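PDB 3A55: protein-glutaminase, which probably catalyses the deamidation of glutamine side chains in proteins, and is held here as a mutant proenzyme that resembles a reaction intermediate. Local coordinates for residues A[116-121]-A[203-208]; A[59-64]-A[87-92]; A[151-156]-A[289-294]; A[130-135]-A[161-166]; A[102-107]-A[261-266]. The protein carries 1 engineered substitution. All coordinates share one frame; numbering follows the deposited sequence. Where two conformers were deposited one is given.

Contact 1 of 5, residues A[116-121]-A[203-208]; sequences ASVIPD and SYKNAS
Ser203 brings strand 196-205 alongside the short strand 118-119, and the two run parallel in the mixed sheet. Ile119 N donates to Ser203 O at 2.8 Å, almost straight (174°). Before this bond, water 1 links the strands, accepting from Ser203 N and donating to Ser117 O. Tyr204 meets Ile119 through its aliphatic root, CB to CB at 3.7 Å. With CG set between backbone N and carbonyl carbon (chi1 73°), the Tyr204 ring leads away from strand 118-119, and its side chain also touches Leu125 of helix 122-133. Lys205 closes the bridge: its N donates to Ile119 O at 2.9 Å, so Ile119 is held by both of its backbone polar atoms. The extended Lys205 chain crosses Val118 at about a right angle, CG to CG1 at 3.8 Å. Lys205 O receives a CA-H contact from Asp121 CA at 3.4 Å, just where Asp121 N-caps helix 122-133 and its OD2 pairs with Thr124. Past the strand, Asn206 forms an Asx turn, its OD1 accepting from Ser208 N at 2.9 Å.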
# COMPACT_ATOMS: atom_id res chain seq x y z
N ALA A 116 21.84 -2.77 -10.25
CA ALA A 116 21.50 -2.28 -11.59
C ALA A 116 20.05 -1.84 -11.63
O ALA A 116 19.15 -2.60 -11.26
CB ALA A 116 21.77 -3.35 -12.64
N SER A 117 19.82 -0.61 -12.08
CA SER A 117 18.47 -0.05 -12.10
C SER A 117 17.71 -0.44 -13.36
O SER A 117 16.49 -0.27 -13.44
CB SER A 117 18.51 1.47 -11.94
OG SER A 117 18.63 1.81 -10.57
N VAL A 118 18.43 -0.97 -14.35
CA VAL A 118 17.80 -1.37 -15.61
C VAL A 118 18.10 -2.84 -15.93
O VAL A 118 19.25 -3.25 -16.02
CB VAL A 118 18.23 -0.44 -16.79
CG1 VAL A 118 17.50 -0.82 -18.07
CG2 VAL A 118 17.93 1.03 -16.44
N ILE A 119 17.03 -3.60 -16.10
CA ILE A 119 17.10 -5.03 -16.42
C ILE A 119 17.51 -5.15 -17.91
O ILE A 119 17.05 -4.38 -18.75
CB ILE A 119 15.73 -5.69 -16.09
CG1 ILE A 119 15.61 -5.97 -14.58
CG2 ILE A 119 15.53 -6.99 -16.85
CD1 ILE A 119 15.67 -4.75 -13.69
N PRO A 120 18.43 -6.09 -18.23
CA PRO A 120 19.04 -6.07 -19.57
C PRO A 120 18.14 -6.42 -20.76
O PRO A 120 18.43 -5.99 -21.89
CB PRO A 120 20.16 -7.12 -19.45
CG PRO A 120 19.72 -8.03 -18.35
CD PRO A 120 19.04 -7.11 -17.36
N ASP A 121 17.10 -7.21 -20.53
CA ASP A 121 16.24 -7.69 -21.62
C ASP A 121 14.92 -8.24 -21.09
O ASP A 121 14.75 -8.44 -19.87
CB ASP A 121 16.96 -8.74 -22.48
CG ASP A 121 17.60 -9.85 -21.65
OD1 ASP A 121 18.75 -10.22 -21.95
OD2 ASP A 121 16.95 -10.32 -20.69
N SER A 203 12.33 -1.12 -14.77
CA SER A 203 12.93 -0.63 -16.03
C SER A 203 13.72 -1.75 -16.69
O SER A 203 14.43 -2.49 -16.02
CB SER A 203 13.83 0.57 -15.76
OG SER A 203 13.09 1.71 -15.36
N TYR A 204 13.58 -1.88 -18.00
CA TYR A 204 14.31 -2.92 -18.74
C TYR A 204 14.54 -2.44 -20.17
O TYR A 204 13.83 -1.55 -20.66
CB TYR A 204 13.53 -4.26 -18.75
CG TYR A 204 12.33 -4.22 -19.65
CD1 TYR A 204 11.16 -3.56 -19.27
CD2 TYR A 204 12.36 -4.80 -20.92
CE1 TYR A 204 10.07 -3.49 -20.11
CE2 TYR A 204 11.27 -4.74 -21.77
CZ TYR A 204 10.13 -4.08 -21.36
OH TYR A 204 9.03 -4.02 -22.18
N LYS A 205 15.52 -3.03 -20.84
CA LYS A 205 15.81 -2.67 -22.22
C LYS A 205 15.04 -3.57 -23.16
O LYS A 205 15.09 -4.80 -23.03
CB LYS A 205 17.32 -2.71 -22.51
CG LYS A 205 18.07 -1.62 -21.79
CD LYS A 205 19.56 -1.67 -22.07
CE LYS A 205 20.30 -0.61 -21.27
NZ LYS A 205 21.77 -0.71 -21.49
N ASN A 206 14.31 -2.97 -24.10
CA ASN A 206 13.56 -3.74 -25.08
C ASN A 206 14.47 -4.31 -26.17
O ASN A 206 15.69 -4.23 -26.06
CB ASN A 206 12.39 -2.92 -25.65
CG ASN A 206 12.84 -1.81 -26.58
OD1 ASN A 206 13.98 -1.79 -27.06
ND2 ASN A 206 11.95 -0.87 -26.85
N ALA A 207 13.87 -4.90 -27.20
CA ALA A 207 14.63 -5.61 -28.22
C ALA A 207 15.63 -4.70 -28.94
O ALA A 207 16.66 -5.17 -29.43
CB ALA A 207 13.69 -6.28 -29.22
N SER A 208 15.31 -3.41 -29.00
CA SER A 208 16.15 -2.43 -29.69
C SER A 208 17.10 -1.70 -28.74
O SER A 208 17.87 -0.82 -29.17
CB SER A 208 15.27 -1.42 -30.43
OG SER A 208 14.45 -2.06 -31.39
O HOH W 1 14.23 -1.64 -12.58
O HOH W 2 17.60 -5.75 -24.63

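Contact 2 of 5, residues A[59-64]-A[87-92]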
# COMPACT_ATOMS: atom_id res chain seq x y z
N GLU A 59 -18.98 16.03 14.89
CA GLU A 59 -18.45 17.25 14.23
C GLU A 59 -17.03 17.58 14.67
O GLU A 59 -16.20 17.98 13.84
CB GLU A 59 -19.35 18.47 14.39
CG GLU A 59 -18.87 19.65 13.53
CD GLU A 59 -19.93 20.72 13.29
OE1 GLU A 59 -21.03 20.64 13.88
OE2 GLU A 59 -19.66 21.67 12.51
N GLN A 60 -16.73 17.40 15.95
CA GLN A 60 -15.36 17.72 16.39
C GLN A 60 -14.35 16.67 15.95
O GLN A 60 -13.24 17.01 15.53
CB GLN A 60 -15.28 18.03 17.90
CG GLN A 60 -16.09 19.23 18.32
CD GLN A 60 -15.90 20.40 17.38
OE1 GLN A 60 -14.76 20.79 17.07
NE2 GLN A 60 -16.99 20.93 16.86
N TYR A 61 -14.71 15.39 16.03
CA TYR A 61 -13.82 14.34 15.52
C TYR A 61 -13.46 14.58 14.07
O TYR A 61 -12.31 14.40 13.65
CB TYR A 61 -14.45 12.95 15.66
CG TYR A 61 -14.80 12.57 17.08
CD1 TYR A 61 -14.00 12.98 18.15
CD2 TYR A 61 -15.91 11.78 17.35
CE1 TYR A 61 -14.32 12.62 19.46
CE2 TYR A 61 -16.24 11.42 18.65
CZ TYR A 61 -15.43 11.83 19.70
OH TYR A 61 -15.76 11.48 20.99
N ILE A 62 -14.46 14.98 13.28
CA ILE A 62 -14.24 15.23 11.86
C ILE A 62 -13.29 16.42 11.65
O ILE A 62 -12.39 16.37 10.82
CB ILE A 62 -15.58 15.40 11.11
CG1 ILE A 62 -16.34 14.06 11.08
CG2 ILE A 62 -15.39 15.95 9.70
CD1 ILE A 62 -17.80 14.16 10.70
N GLY A 63 -13.48 17.48 12.43
CA GLY A 63 -12.56 18.62 12.34
C GLY A 63 -11.14 18.23 12.70
O GLY A 63 -10.18 18.64 12.02
N MET A 64 -10.99 17.43 13.76
CA MET A 64 -9.67 16.93 14.15
C MET A 64 -9.02 16.21 12.99
O MET A 64 -7.84 16.42 12.71
CB MET A 64 -9.77 15.99 15.36
CG MET A 64 -10.19 16.68 16.63
SD MET A 64 -10.60 15.46 17.89
CE MET A 64 -8.99 15.04 18.51
N GLY A 87 -15.29 5.66 15.61
CA GLY A 87 -16.18 6.03 16.70
C GLY A 87 -15.68 7.18 17.57
O GLY A 87 -16.48 7.84 18.22
N LYS A 88 -14.36 7.39 17.60
CA LYS A 88 -13.76 8.46 18.41
C LYS A 88 -12.39 8.79 17.86
O LYS A 88 -11.68 7.90 17.37
CB LYS A 88 -13.67 8.03 19.88
CG LYS A 88 -13.06 9.06 20.82
CD LYS A 88 -13.27 8.73 22.28
CE LYS A 88 -12.50 7.49 22.72
NZ LYS A 88 -12.69 7.20 24.17
N VAL A 89 -12.02 10.07 17.92
CA VAL A 89 -10.68 10.53 17.57
C VAL A 89 -10.14 11.32 18.76
O VAL A 89 -10.85 12.16 19.31
CB VAL A 89 -10.70 11.44 16.32
CG1 VAL A 89 -9.28 11.89 15.95
CG2 VAL A 89 -11.34 10.70 15.15
N GLU A 90 -8.92 11.01 19.17
CA GLU A 90 -8.26 11.74 20.25
C GLU A 90 -6.96 12.36 19.75
O GLU A 90 -6.39 11.92 18.75
CB GLU A 90 -8.05 10.84 21.47
CG GLU A 90 -9.36 10.42 22.13
CD GLU A 90 -9.19 9.62 23.41
OE1 GLU A 90 -8.11 9.04 23.63
OE2 GLU A 90 -10.17 9.56 24.20
N SER A 91 -6.53 13.40 20.44
CA SER A 91 -5.33 14.12 20.04
C SER A 91 -4.08 13.28 20.28
O SER A 91 -4.08 12.36 21.10
CB SER A 91 -5.24 15.45 20.79
OG SER A 91 -5.07 15.21 22.17
N ALA A 92 -3.02 13.60 19.55
CA ALA A 92 -1.73 12.95 19.76
C ALA A 92 -0.91 13.79 20.73
O ALA A 92 -1.10 15.00 20.83
CB ALA A 92 -1.01 12.78 18.45
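Val89 O is the polar atom round which the helix closes: Tyr61 CD1, Tyr61 CE1 and Met64 CE each come to 3.5 Å of it, in van der Waals contact without a hydrogen bond. The motif is a helix laid over an outer strand of the five-stranded antiparallel sheet, within what is probably the pro part of the chain. Helix 59-64 and strand 87-91 approach to 8.0 Å between axes and cross at 52°. Tyr61 does most of the covering. One face of its ring lies on the strand backbone, with Lys88 CA in a CH-pi contact 4.0 Å from the ring centroid and 15° off the normal, and Val89 N over the same face nearer the rim. Its OH runs up beside the Lys88 chain, 3.6 Å from CG. Gly87 and Lys88 here form a classic beta bulge opposite Phe78; the Lys88 amine makes a cation-pi contact with that ring, and Lys88 NZ also forms a salt bridge with Glu90 OE2 (3.5 Å). With Tyr61 cut back to alanine, the backbone at Lys88 and Val89 would probably lose its cover, and Lys88 CA and CG the ring beside them. Val89 fits between the two helix residues, its CG2 against Tyr61 CB at 3.9 Å and its CG1 against Met64 CE at 4.1 Å. Met64 is bent at its last torsion (chi3 82°), which swings the methyl onto the strand. That methyl, Met64 CE, reaches Ser91 N at 3.5 Å.

Contact 3 of 5, residues A[151-156]-A[289-294]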
# COMPACT_ATOMS: atom_id res chain seq x y z
N TYR A 151 -4.52 -12.14 -1.16
CA TYR A 151 -5.28 -11.35 -0.18
C TYR A 151 -5.15 -9.87 -0.52
O TYR A 151 -4.26 -9.20 -0.01
CB TYR A 151 -4.76 -11.60 1.23
CG TYR A 151 -5.53 -10.89 2.32
CD1 TYR A 151 -6.91 -11.09 2.46
CD2 TYR A 151 -4.89 -10.03 3.21
CE1 TYR A 151 -7.63 -10.43 3.46
CE2 TYR A 151 -5.60 -9.39 4.23
CZ TYR A 151 -6.96 -9.59 4.34
OH TYR A 151 -7.67 -8.95 5.34
N PRO A 152 -6.02 -9.39 -1.41
CA PRO A 152 -5.87 -8.00 -1.87
C PRO A 152 -6.44 -6.94 -0.93
O PRO A 152 -6.35 -5.75 -1.26
CB PRO A 152 -6.63 -8.01 -3.19
CG PRO A 152 -7.68 -9.03 -3.00
CD PRO A 152 -7.06 -10.11 -2.16
N VAL A 153 -7.01 -7.32 0.21
CA VAL A 153 -7.64 -6.32 1.09
C VAL A 153 -6.66 -5.22 1.52
O VAL A 153 -7.00 -4.03 1.50
CB VAL A 153 -8.28 -6.99 2.33
CG1 VAL A 153 -8.77 -5.93 3.32
CG2 VAL A 153 -9.43 -7.88 1.90
N ASP A 154 -5.45 -5.61 1.91
CA ASP A 154 -4.47 -4.66 2.43
C ASP A 154 -3.10 -5.30 2.37
O ASP A 154 -2.98 -6.48 2.02
CB ASP A 154 -4.84 -4.25 3.87
CG ASP A 154 -4.33 -2.85 4.26
OD1 ASP A 154 -4.81 -2.35 5.29
OD2 ASP A 154 -3.48 -2.26 3.57
N GLY A 155 -2.07 -4.52 2.69
CA GLY A 155 -0.71 -5.03 2.73
C GLY A 155 0.04 -4.92 1.42
O GLY A 155 1.10 -5.50 1.27
N CYS A 156 -0.50 -4.15 0.48
CA CYS A 156 0.17 -3.97 -0.83
C CYS A 156 1.57 -3.43 -0.69
O CYS A 156 2.46 -3.79 -1.47
CB CYS A 156 -0.65 -3.06 -1.74
SG CYS A 156 -0.92 -1.34 -1.06
N SER A 289 -12.30 -7.97 6.17
CA SER A 289 -12.19 -6.55 5.91
C SER A 289 -12.99 -5.84 6.99
O SER A 289 -14.19 -6.04 7.07
CB SER A 289 -12.76 -6.22 4.53
OG SER A 289 -12.79 -4.82 4.32
N PRO A 290 -12.33 -5.01 7.82
CA PRO A 290 -10.90 -4.67 7.79
C PRO A 290 -9.98 -5.87 7.97
O PRO A 290 -10.37 -6.90 8.53
CB PRO A 290 -10.74 -3.74 9.01
CG PRO A 290 -11.94 -4.01 9.86
CD PRO A 290 -13.03 -4.26 8.88
N ALA A 291 -8.75 -5.71 7.48
CA ALA A 291 -7.68 -6.67 7.70
C ALA A 291 -7.37 -6.76 9.20
O ALA A 291 -7.66 -5.83 9.95
CB ALA A 291 -6.44 -6.26 6.90
N PRO A 292 -6.75 -7.87 9.63
CA PRO A 292 -6.35 -7.94 11.05
C PRO A 292 -5.27 -6.92 11.38
O PRO A 292 -4.55 -6.43 10.48
CB PRO A 292 -5.79 -9.36 11.21
CG PRO A 292 -5.99 -10.05 9.89
CD PRO A 292 -6.34 -9.05 8.85
N ASP A 293 -5.15 -6.60 12.67
CA ASP A 293 -4.25 -5.57 13.18
C ASP A 293 -2.79 -5.93 12.89
O ASP A 293 -2.35 -7.03 13.20
CB ASP A 293 -4.46 -5.42 14.70
CG ASP A 293 -4.06 -4.06 15.22
OD1 ASP A 293 -3.19 -3.41 14.62
OD2 ASP A 293 -4.62 -3.63 16.25
N VAL A 294 -2.05 -5.00 12.29
CA VAL A 294 -0.61 -5.17 12.12
C VAL A 294 0.18 -4.09 12.86
O VAL A 294 1.35 -3.84 12.55
CB VAL A 294 -0.20 -5.22 10.62
CG1 VAL A 294 -0.69 -6.51 9.97
CG2 VAL A 294 -0.71 -3.99 9.87
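Ala291 of the loop after helix 271-280 meets Tyr151, Val153 and Asp154 just ahead of helix 156-169. As expected for a papain-like (clan CA) fold, that helix opens with the probable nucleophile Cys156, whose SG is covalently linked to Gln47 CD. The apolar contacts centre on the Ala291 methyl. Ala291 CB lies 4.0 Å from Asp154 CB and 4.3 Å from Val153 CG1, and Val153 CG1 also touches Ser289 CB. The aromatic contact is edge-on: with CG anti to the backbone N (chi1 -177°), the Tyr151 ring extends toward the loop, and Ala291 CB lies near the ring plane, 4.2 Å from Tyr151 CE2. The hydroxyl end presses on the same residue, Tyr151 OH standing 3.3 Å from Ala291 CA, with Pro292 CD beside it at 3.8 Å. That OH is hydrogen-bonded to Pro288 O, which ties the ring to the loop just upstream. No hydrogen bond joins the two segments themselves. The polar work falls to the Asp154 carboxylate, buried and well occupied: OD1 pairs with Thr46 OG1, and OD2 with Gln47 N. Asp154 OD2 also accepts from Gly155 N at 2.8 Å, on its anti side and 32° out of the carboxylate plane.

Contact 4 of 5, residues A[130-135]-A[161-166]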
# COMPACT_ATOMS: atom_id res chain seq x y z
N ASN A 130 8.54 -14.50 -13.03
CA ASN A 130 8.32 -15.88 -12.59
C ASN A 130 8.83 -16.16 -11.18
O ASN A 130 8.16 -16.84 -10.40
CB ASN A 130 8.91 -16.86 -13.60
CG ASN A 130 8.11 -16.89 -14.89
OD1 ASN A 130 6.90 -16.63 -14.88
ND2 ASN A 130 8.77 -17.19 -15.99
N GLN A 131 9.98 -15.60 -10.84
CA GLN A 131 10.53 -15.74 -9.50
C GLN A 131 9.60 -15.12 -8.47
O GLN A 131 9.41 -15.67 -7.38
CB GLN A 131 11.90 -15.10 -9.40
CG GLN A 131 12.99 -15.80 -10.17
CD GLN A 131 14.32 -15.13 -9.97
OE1 GLN A 131 14.78 -14.98 -8.83
NE2 GLN A 131 14.96 -14.71 -11.06
N ILE A 132 9.04 -13.96 -8.81
CA ILE A 132 8.12 -13.29 -7.90
C ILE A 132 6.83 -14.09 -7.74
O ILE A 132 6.37 -14.34 -6.61
CB ILE A 132 7.83 -11.86 -8.40
CG1 ILE A 132 9.06 -10.98 -8.14
CG2 ILE A 132 6.58 -11.29 -7.70
CD1 ILE A 132 9.08 -9.65 -8.90
N LYS A 133 6.24 -14.50 -8.86
CA LYS A 133 4.99 -15.25 -8.80
C LYS A 133 5.19 -16.58 -8.05
O LYS A 133 4.29 -17.05 -7.35
CB LYS A 133 4.42 -15.48 -10.19
CG LYS A 133 2.97 -15.97 -10.20
CD LYS A 133 2.46 -16.21 -11.62
CE LYS A 133 1.06 -16.81 -11.61
NZ LYS A 133 0.61 -17.11 -13.00
N ASN A 134 6.39 -17.17 -8.18
CA ASN A 134 6.73 -18.40 -7.46
C ASN A 134 6.72 -18.23 -5.94
O ASN A 134 6.72 -19.24 -5.21
CB ASN A 134 8.10 -18.94 -7.90
CG ASN A 134 8.05 -19.74 -9.20
OD1 ASN A 134 9.09 -20.13 -9.75
ND2 ASN A 134 6.85 -19.98 -9.70
N GLN A 135 6.74 -16.99 -5.46
CA GLN A 135 6.70 -16.73 -4.02
C GLN A 135 5.29 -16.45 -3.50
O GLN A 135 5.13 -16.10 -2.34
CB GLN A 135 7.66 -15.60 -3.63
CG GLN A 135 9.13 -15.96 -3.87
CD GLN A 135 9.54 -17.19 -3.08
OE1 GLN A 135 9.13 -17.37 -1.93
NE2 GLN A 135 10.36 -18.05 -3.68
N HIS A 161 7.39 -4.39 -1.36
CA HIS A 161 8.74 -4.38 -0.81
C HIS A 161 9.37 -5.77 -0.90
O HIS A 161 10.58 -5.89 -1.11
CB HIS A 161 8.75 -3.86 0.64
CG HIS A 161 9.82 -2.84 0.91
ND1 HIS A 161 10.08 -1.79 0.06
CD2 HIS A 161 10.63 -2.67 1.98
CE1 HIS A 161 11.03 -1.03 0.57
NE2 HIS A 161 11.38 -1.53 1.74
N LYS A 162 8.55 -6.81 -0.75
CA LYS A 162 9.04 -8.19 -0.87
C LYS A 162 9.37 -8.51 -2.34
O LYS A 162 10.38 -9.16 -2.62
CB LYS A 162 8.03 -9.18 -0.29
CG LYS A 162 8.63 -10.54 0.05
CD LYS A 162 9.63 -10.44 1.20
CE LYS A 162 10.10 -11.82 1.67
NZ LYS A 162 11.15 -11.72 2.73
N MET A 163 8.55 -8.02 -3.27
CA MET A 163 8.87 -8.17 -4.70
C MET A 163 10.20 -7.50 -5.02
O MET A 163 11.03 -8.07 -5.73
CB MET A 163 7.79 -7.59 -5.61
CG MET A 163 6.48 -8.37 -5.60
SD MET A 163 5.37 -7.85 -6.93
CE MET A 163 4.73 -6.28 -6.32
N ARG A 164 10.41 -6.30 -4.48
CA ARG A 164 11.69 -5.61 -4.67
C ARG A 164 12.87 -6.43 -4.13
O ARG A 164 13.92 -6.48 -4.75
CB ARG A 164 11.66 -4.23 -4.02
CG ARG A 164 13.02 -3.55 -4.01
CD ARG A 164 12.90 -2.12 -3.54
NE ARG A 164 14.19 -1.45 -3.52
CZ ARG A 164 14.95 -1.28 -2.44
NH1 ARG A 164 14.54 -1.72 -1.25
NH2 ARG A 164 16.11 -0.65 -2.55
N GLN A 165 12.69 -7.08 -2.98
CA GLN A 165 13.76 -7.90 -2.41
C GLN A 165 14.19 -9.01 -3.38
O GLN A 165 15.38 -9.29 -3.50
CB GLN A 165 13.37 -8.49 -1.06
CG GLN A 165 14.48 -9.33 -0.42
CD GLN A 165 14.03 -9.98 0.86
OE1 GLN A 165 12.94 -10.55 0.94
NE2 GLN A 165 14.86 -9.89 1.89
N ILE A 166 13.22 -9.62 -4.06
CA ILE A 166 13.54 -10.64 -5.06
C ILE A 166 14.39 -10.05 -6.18
O ILE A 166 15.39 -10.66 -6.59
CB ILE A 166 12.27 -11.32 -5.62
CG1 ILE A 166 11.54 -12.06 -4.49
CG2 ILE A 166 12.62 -12.28 -6.79
CD1 ILE A 166 10.13 -12.46 -4.80
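The C-terminal end of helix 122-133 comes beside the middle of helix 156-169, with Ile132 CA and Met163 CA 6.1 Å apart. Ile132 reaches in between Met163 and Ile166, residues one turn apart on the partner helix. Its CG2 branch meets the Met163 chain at about a right angle, touching CG at 3.6 Å and SD at 3.7 Å. The other branch serves both neighbours: Ile132 CG1 lies 3.8 Å from Ile166 CD1, and Ile132 CD1 lies 4.0 Å from Met163 O. This helix pair belongs to the glutaminase fold, probably papain-like, and the longer helix, 156-169, starts at Cys156. Ile132 and Met163 also rest on Ile200 and Ile216 of the mixed sheet, so the seam between the helices is closed from the sheet side. Shortening Ile132 to an alanine is likely to open a gap between Met163, Ile166 and the sheet. Ile166 also meets the glutamines: its CG2 slides past Gln131 CB at 3.9 Å, and its CD1 is set against Gln135 CG at 3.8 Å. Gln131 OE1 pairs with Asn170, while Gln135 turns back at its second torsion (chi2 -59°), which carries its amide off to hydrogen-bond Ser143 N through OE1.

Contact 5 of 5, residues A[102-107]-A[261-266]; sequences TILTKE and SNSYLY
Thr105 and Tyr264 form a single antiparallel bridge, a hydrogen-bonded pair that ties the chain leaving helix 94-103 to strand 264-266, the second arm of an antiparallel ribbon with strand 255-258. This is the tight part. Thr105 N donates to Tyr264 O at 2.9 Å, and Tyr264 N returns the bond to Thr105 O at 2.8 Å, almost straight (177°). The Thr105 hydroxyl turns to its own chain and closes an ST turn, OG1 accepting from Glu107 N at 2.9 Å. Beside the bridge Leu104, its CG opposite the backbone N (chi1 -173°), packs CG on Ser263 CB at 3.7 Å. Ser263 is buried, and several groups hold its OG: it pairs with Glu72 OE1, accepts a hydrogen bond from water 4 and meets the ammonium of Lys106. The sides are looser. Lys106 is solvent-exposed but folds back at its second and fourth torsions, which brings NZ to Ser263 OG at 2.8 Å and to Ser261 O at 2.9 Å, above that carbonyl's plane. At the other end the backbones part and water 3 fills in, donating to Ile103 O at 2.7 Å and accepting from Tyr266 N. There the Tyr266 ring offers its edge to Thr105 CG2, 4.3 Å from Tyr266 CE2.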
# COMPACT_ATOMS: atom_id res chain seq x y z
N THR A 102 9.72 11.56 12.67
CA THR A 102 10.93 10.79 12.38
C THR A 102 10.69 9.71 11.33
O THR A 102 11.56 9.45 10.49
CB THR A 102 11.60 10.16 13.63
OG1 THR A 102 10.80 9.08 14.14
CG2 THR A 102 11.85 11.21 14.72
N ILE A 103 9.51 9.08 11.36
CA ILE A 103 9.26 7.96 10.44
C ILE A 103 8.62 8.34 9.11
O ILE A 103 8.82 7.65 8.11
CB ILE A 103 8.48 6.80 11.11
CG1 ILE A 103 7.08 7.24 11.56
CG2 ILE A 103 9.30 6.20 12.25
CD1 ILE A 103 6.15 6.06 11.83
N LEU A 104 7.84 9.42 9.10
CA LEU A 104 7.20 9.87 7.88
C LEU A 104 7.87 11.19 7.53
O LEU A 104 7.55 12.24 8.10
CB LEU A 104 5.69 10.03 8.09
CG LEU A 104 4.82 10.33 6.87
CD1 LEU A 104 4.93 9.26 5.79
CD2 LEU A 104 3.36 10.53 7.29
N THR A 105 8.82 11.12 6.62
CA THR A 105 9.87 12.12 6.53
C THR A 105 10.11 12.65 5.11
O THR A 105 9.78 12.00 4.12
CB THR A 105 11.19 11.55 7.08
OG1 THR A 105 12.17 12.59 7.18
CG2 THR A 105 11.73 10.42 6.20
N LYS A 106 10.71 13.84 5.05
CA LYS A 106 11.18 14.41 3.79
C LYS A 106 12.68 14.22 3.67
O LYS A 106 13.28 14.62 2.66
CB LYS A 106 10.82 15.90 3.70
CG LYS A 106 9.32 16.21 3.58
CD LYS A 106 8.72 15.67 2.29
CE LYS A 106 7.44 16.41 1.89
NZ LYS A 106 6.30 16.21 2.85
N GLU A 107 13.29 13.64 4.71
CA GLU A 107 14.72 13.33 4.71
C GLU A 107 14.96 12.09 3.86
O GLU A 107 14.94 10.98 4.37
CB GLU A 107 15.22 13.08 6.14
CG GLU A 107 15.01 14.23 7.12
CD GLU A 107 15.96 15.39 6.91
OE1 GLU A 107 16.95 15.24 6.16
OE2 GLU A 107 15.73 16.46 7.51
N SER A 261 1.35 13.85 0.61
CA SER A 261 2.14 15.08 0.76
C SER A 261 3.61 14.87 0.37
O SER A 261 4.45 15.72 0.64
CB SER A 261 2.05 15.61 2.19
OG SER A 261 0.70 15.84 2.60
N ASN A 262 3.90 13.72 -0.25
CA ASN A 262 5.26 13.38 -0.70
C ASN A 262 6.25 13.13 0.44
O ASN A 262 7.47 13.29 0.26
CB ASN A 262 5.80 14.44 -1.68
CG ASN A 262 6.89 13.88 -2.59
OD1 ASN A 262 6.79 12.73 -3.05
ND2 ASN A 262 7.92 14.68 -2.87
N SER A 263 5.75 12.73 1.61
CA SER A 263 6.63 12.21 2.66
C SER A 263 6.86 10.72 2.43
O SER A 263 6.00 10.03 1.87
CB SER A 263 6.04 12.45 4.05
OG SER A 263 5.87 13.84 4.28
N TYR A 264 8.01 10.24 2.87
CA TYR A 264 8.40 8.85 2.68
C TYR A 264 8.51 8.14 4.01
O TYR A 264 8.94 8.72 5.01
CB TYR A 264 9.77 8.77 2.02
CG TYR A 264 9.87 9.22 0.57
CD1 TYR A 264 8.74 9.38 -0.23
CD2 TYR A 264 11.12 9.41 -0.02
CE1 TYR A 264 8.85 9.78 -1.56
CE2 TYR A 264 11.25 9.80 -1.34
CZ TYR A 264 10.12 9.97 -2.11
OH TYR A 264 10.28 10.35 -3.42
N LEU A 265 8.14 6.87 3.99
CA LEU A 265 8.34 5.96 5.11
C LEU A 265 9.20 4.82 4.59
O LEU A 265 8.96 4.34 3.48
CB LEU A 265 6.99 5.43 5.60
CG LEU A 265 7.00 4.26 6.58
CD1 LEU A 265 7.53 4.70 7.95
CD2 LEU A 265 5.60 3.65 6.72
N TYR A 266 10.17 4.38 5.39
CA TYR A 266 11.09 3.31 4.98
C TYR A 266 10.90 2.03 5.79
O TYR A 266 10.34 2.06 6.89
CB TYR A 266 12.53 3.80 5.11
CG TYR A 266 12.86 4.92 4.16
CD1 TYR A 266 13.10 4.66 2.81
CD2 TYR A 266 12.90 6.25 4.59
CE1 TYR A 266 13.39 5.68 1.91
CE2 TYR A 266 13.20 7.29 3.70
CZ TYR A 266 13.44 6.99 2.36
OH TYR A 266 13.75 8.01 1.48
O HOH W 3 10.81 5.86 7.83
O HOH W 4 7.55 14.84 6.54

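Contact 2 closes first along the chain, between helix 59-71 and the outer strand 86-91 of the five-stranded antiparallel sheet in the probable pro part, and lies 49 Å between centres from contact 1 on the far side of the chain's centre. Contact 5 spans 154 residues and encloses contacts 1 and 4, one nested in the other; contact 3 interleaves with contacts 1, 4 and 5. Helix 122-133 follows strand 118-119, so contacts 1 and 4 are successive, with centres 18 Å apart. Contact 3 lies in the loop that leads into helix 156-169, contact 4 in its middle; their nearest atoms are about 5 Å apart. Contact 3 thus brings a late loop to the start of the helix of Cys156.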